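Local coordinates for aldehyde dehydrogenase (Trypanosoma brucei, PDB 5NNO), which probably oxidises aldehydes to carboxylic acids with NAD+ as the electron acceptor, at residues 120-125 / 192-197. Numbering follows the deposited sequence.
With NAD (nicotinamide-adenine-dinucleotide), chain C.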
# COMPACT_ATOMS: atom_id res chain seq x y z
N VAL A 120 4.38 -3.82 15.27
CA VAL A 120 3.10 -4.22 15.88
C VAL A 120 1.90 -4.00 14.94
O VAL A 120 1.59 -2.87 14.54
CB VAL A 120 2.85 -3.50 17.21
CG1 VAL A 120 1.68 -4.14 17.97
CG2 VAL A 120 4.10 -3.53 18.06
N VAL A 121 1.19 -5.09 14.65
CA VAL A 121 0.08 -5.09 13.69
C VAL A 121 -1.26 -5.11 14.43
O VAL A 121 -1.39 -5.86 15.40
CB VAL A 121 0.24 -6.29 12.75
CG1 VAL A 121 -0.95 -6.46 11.84
CG2 VAL A 121 1.50 -6.12 11.91
N LEU A 122 -2.22 -4.26 14.01
CA LEU A 122 -3.61 -4.31 14.51
C LEU A 122 -4.56 -4.96 13.52
O LEU A 122 -4.63 -4.54 12.35
CB LEU A 122 -4.17 -2.93 14.85
CG LEU A 122 -5.64 -2.90 15.33
CD1 LEU A 122 -5.79 -3.58 16.68
CD2 LEU A 122 -6.19 -1.48 15.41
N VAL A 123 -5.34 -5.94 13.98
CA VAL A 123 -6.37 -6.58 13.16
C VAL A 123 -7.67 -6.19 13.80
O VAL A 123 -7.87 -6.42 14.99
CB VAL A 123 -6.20 -8.09 13.14
CG1 VAL A 123 -7.30 -8.72 12.29
CG2 VAL A 123 -4.83 -8.44 12.59
N ILE A 124 -8.51 -5.55 13.00
CA ILE A 124 -9.87 -5.28 13.39
C ILE A 124 -10.74 -6.22 12.54
O ILE A 124 -10.55 -6.35 11.32
CB ILE A 124 -10.23 -3.81 13.18
CG1 ILE A 124 -9.44 -2.93 14.18
CG2 ILE A 124 -11.73 -3.57 13.33
CD1 ILE A 124 -9.32 -1.48 13.77
N GLY A 125 -11.68 -6.90 13.20
CA GLY A 125 -12.42 -7.99 12.60
C GLY A 125 -13.88 -7.64 12.41
O GLY A 125 -14.33 -6.51 12.71
N GLU A 192 -3.57 4.41 19.66
CA GLU A 192 -2.23 3.81 19.88
C GLU A 192 -1.44 3.58 18.58
O GLU A 192 -2.02 3.38 17.51
CB GLU A 192 -2.36 2.48 20.62
CG GLU A 192 -3.13 2.54 21.94
CD GLU A 192 -2.47 3.40 23.01
OE1 GLU A 192 -1.20 3.49 23.06
OE2 GLU A 192 -3.21 3.98 23.84
N ARG A 193 -0.11 3.57 18.69
CA ARG A 193 0.77 3.49 17.53
C ARG A 193 0.92 2.03 17.08
O ARG A 193 1.30 1.17 17.89
CB ARG A 193 2.15 4.13 17.83
CG ARG A 193 2.98 4.41 16.58
CD ARG A 193 4.20 5.31 16.80
NE ARG A 193 4.95 5.55 15.56
CZ ARG A 193 6.02 6.35 15.42
NH1 ARG A 193 6.53 7.02 16.46
NH2 ARG A 193 6.59 6.47 14.23
N PHE A 194 0.62 1.76 15.81
CA PHE A 194 0.90 0.46 15.19
C PHE A 194 1.69 0.67 13.93
O PHE A 194 1.75 1.77 13.44
CB PHE A 194 -0.41 -0.24 14.84
CG PHE A 194 -1.21 -0.68 16.03
CD1 PHE A 194 -2.14 0.17 16.61
CD2 PHE A 194 -1.05 -1.95 16.55
CE1 PHE A 194 -2.92 -0.26 17.68
CE2 PHE A 194 -1.83 -2.39 17.62
CZ PHE A 194 -2.76 -1.54 18.19
N ASP A 195 2.31 -0.38 13.41
CA ASP A 195 3.07 -0.33 12.14
C ASP A 195 2.31 -0.89 10.91
O ASP A 195 2.79 -0.72 9.78
CB ASP A 195 4.40 -1.05 12.32
CG ASP A 195 5.18 -0.49 13.47
OD1 ASP A 195 5.74 0.61 13.29
OD2 ASP A 195 5.15 -1.11 14.56
N HIS A 196 1.16 -1.53 11.11
CA HIS A 196 0.20 -1.81 10.05
C HIS A 196 -1.18 -2.14 10.67
O HIS A 196 -1.28 -2.82 11.71
CB HIS A 196 0.67 -3.01 9.19
CG HIS A 196 0.07 -3.06 7.82
ND1 HIS A 196 0.67 -2.46 6.74
CD2 HIS A 196 -1.06 -3.64 7.34
CE1 HIS A 196 -0.06 -2.64 5.66
NE2 HIS A 196 -1.11 -3.36 6.00
N ILE A 197 -2.25 -1.64 10.05
CA ILE A 197 -3.59 -1.98 10.46
C ILE A 197 -4.21 -2.77 9.32
O ILE A 197 -4.10 -2.38 8.15
CB ILE A 197 -4.50 -0.75 10.76
CG1 ILE A 197 -3.98 -0.00 11.97
CG2 ILE A 197 -5.95 -1.20 11.03
CD1 ILE A 197 -4.57 1.39 12.11
PA NAD C . -18.90 -3.42 11.18
O1A NAD C . -19.74 -2.16 11.21
O2A NAD C . -19.15 -4.59 12.11
O5B NAD C . -17.36 -2.95 11.36
C5B NAD C . -16.27 -3.86 11.56
C4B NAD C . -15.42 -3.47 12.77
O4B NAD C . -15.38 -2.04 12.89
C3B NAD C . -15.92 -4.04 14.10
O3B NAD C . -14.85 -4.70 14.81
C2B NAD C . -16.41 -2.84 14.89
O2B NAD C . -16.11 -2.95 16.28
C1B NAD C . -15.66 -1.68 14.24
N9A NAD C . -16.37 -0.37 14.29
C8A NAD C . -17.68 -0.10 14.09
N7A NAD C . -17.93 1.23 14.25
C5A NAD C . -16.75 1.82 14.56
C6A NAD C . -16.27 3.18 14.86
N6A NAD C . -17.13 4.20 14.85
N1A NAD C . -14.96 3.38 15.14
C2A NAD C . -14.08 2.36 15.15
N3A NAD C . -14.45 1.09 14.88
C4A NAD C . -15.74 0.76 14.59
O3 NAD C . -18.99 -3.98 9.67
PN NAD C . -20.45 -4.28 9.05
O1N NAD C . -21.11 -2.98 8.66
O2N NAD C . -21.19 -5.19 9.99
O5D NAD C . -20.01 -5.04 7.70
C5D NAD C . -19.78 -4.15 6.61
C4D NAD C . -18.98 -4.71 5.46
O4D NAD C . -17.90 -5.59 5.80
C3D NAD C . -19.87 -5.49 4.53
O3D NAD C . -20.51 -4.56 3.67
C2D NAD C . -18.89 -6.42 3.85
O2D NAD C . -18.88 -6.16 2.45
C1D NAD C . -17.54 -6.13 4.53
N1N NAD C . -16.73 -7.34 4.60
C2N NAD C . -15.62 -7.47 3.83
C3N NAD C . -14.86 -8.64 3.87
C7N NAD C . -13.62 -8.84 3.04
O7N NAD C . -12.73 -9.54 3.49
N7N NAD C . -13.51 -8.26 1.85
C4N NAD C . -15.25 -9.67 4.72
C5N NAD C . -16.38 -9.50 5.50
C6N NAD C . -17.11 -8.33 5.43
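D195 meets V120 through both backbone polar atoms of the valine, N and O: V120 N donates to the anti lone pair of D195 OD2 (2.9 Å, 166° at the hydrogen), and D195 N returns a bond to V120 O at 2.8 Å. A side-chain carboxylate, not a backbone carbonyl of 192-197, thus accepts the V120 N-H just before the L122–I197 bridge. One step on, L122 N meets H196 O at 2.9 Å. L122 CB sits over one face of the F194 ring, 3.6 Å from its centroid and 11° off the normal, which identifies a CH-pi contact. V120 CG1, anti to the backbone N (chi1 -167°), reaches F194 CD2 at 3.8 Å. The L122–I197 bridge, with CA atoms 4.7 Å apart, is parallel and joins strands 110-124 and 196-200 in the Rossmann-like NAD-binding domain. At the far end of 120-125 the strand opens onto the cofactor: G125 O accepts a hydrogen bond from NAD O3B at 2.8 Å, while I124 CG2 packs 3.7 Å from NAD C4B on the adenosine ribose. Further out, R25 NH1 forms a salt bridge to the same D195 OD2, which probably steadies the carboxylate. V189 of helix 183-190 packs on both L122 and F194, and T221 hydrogen-bonds H196 NE2.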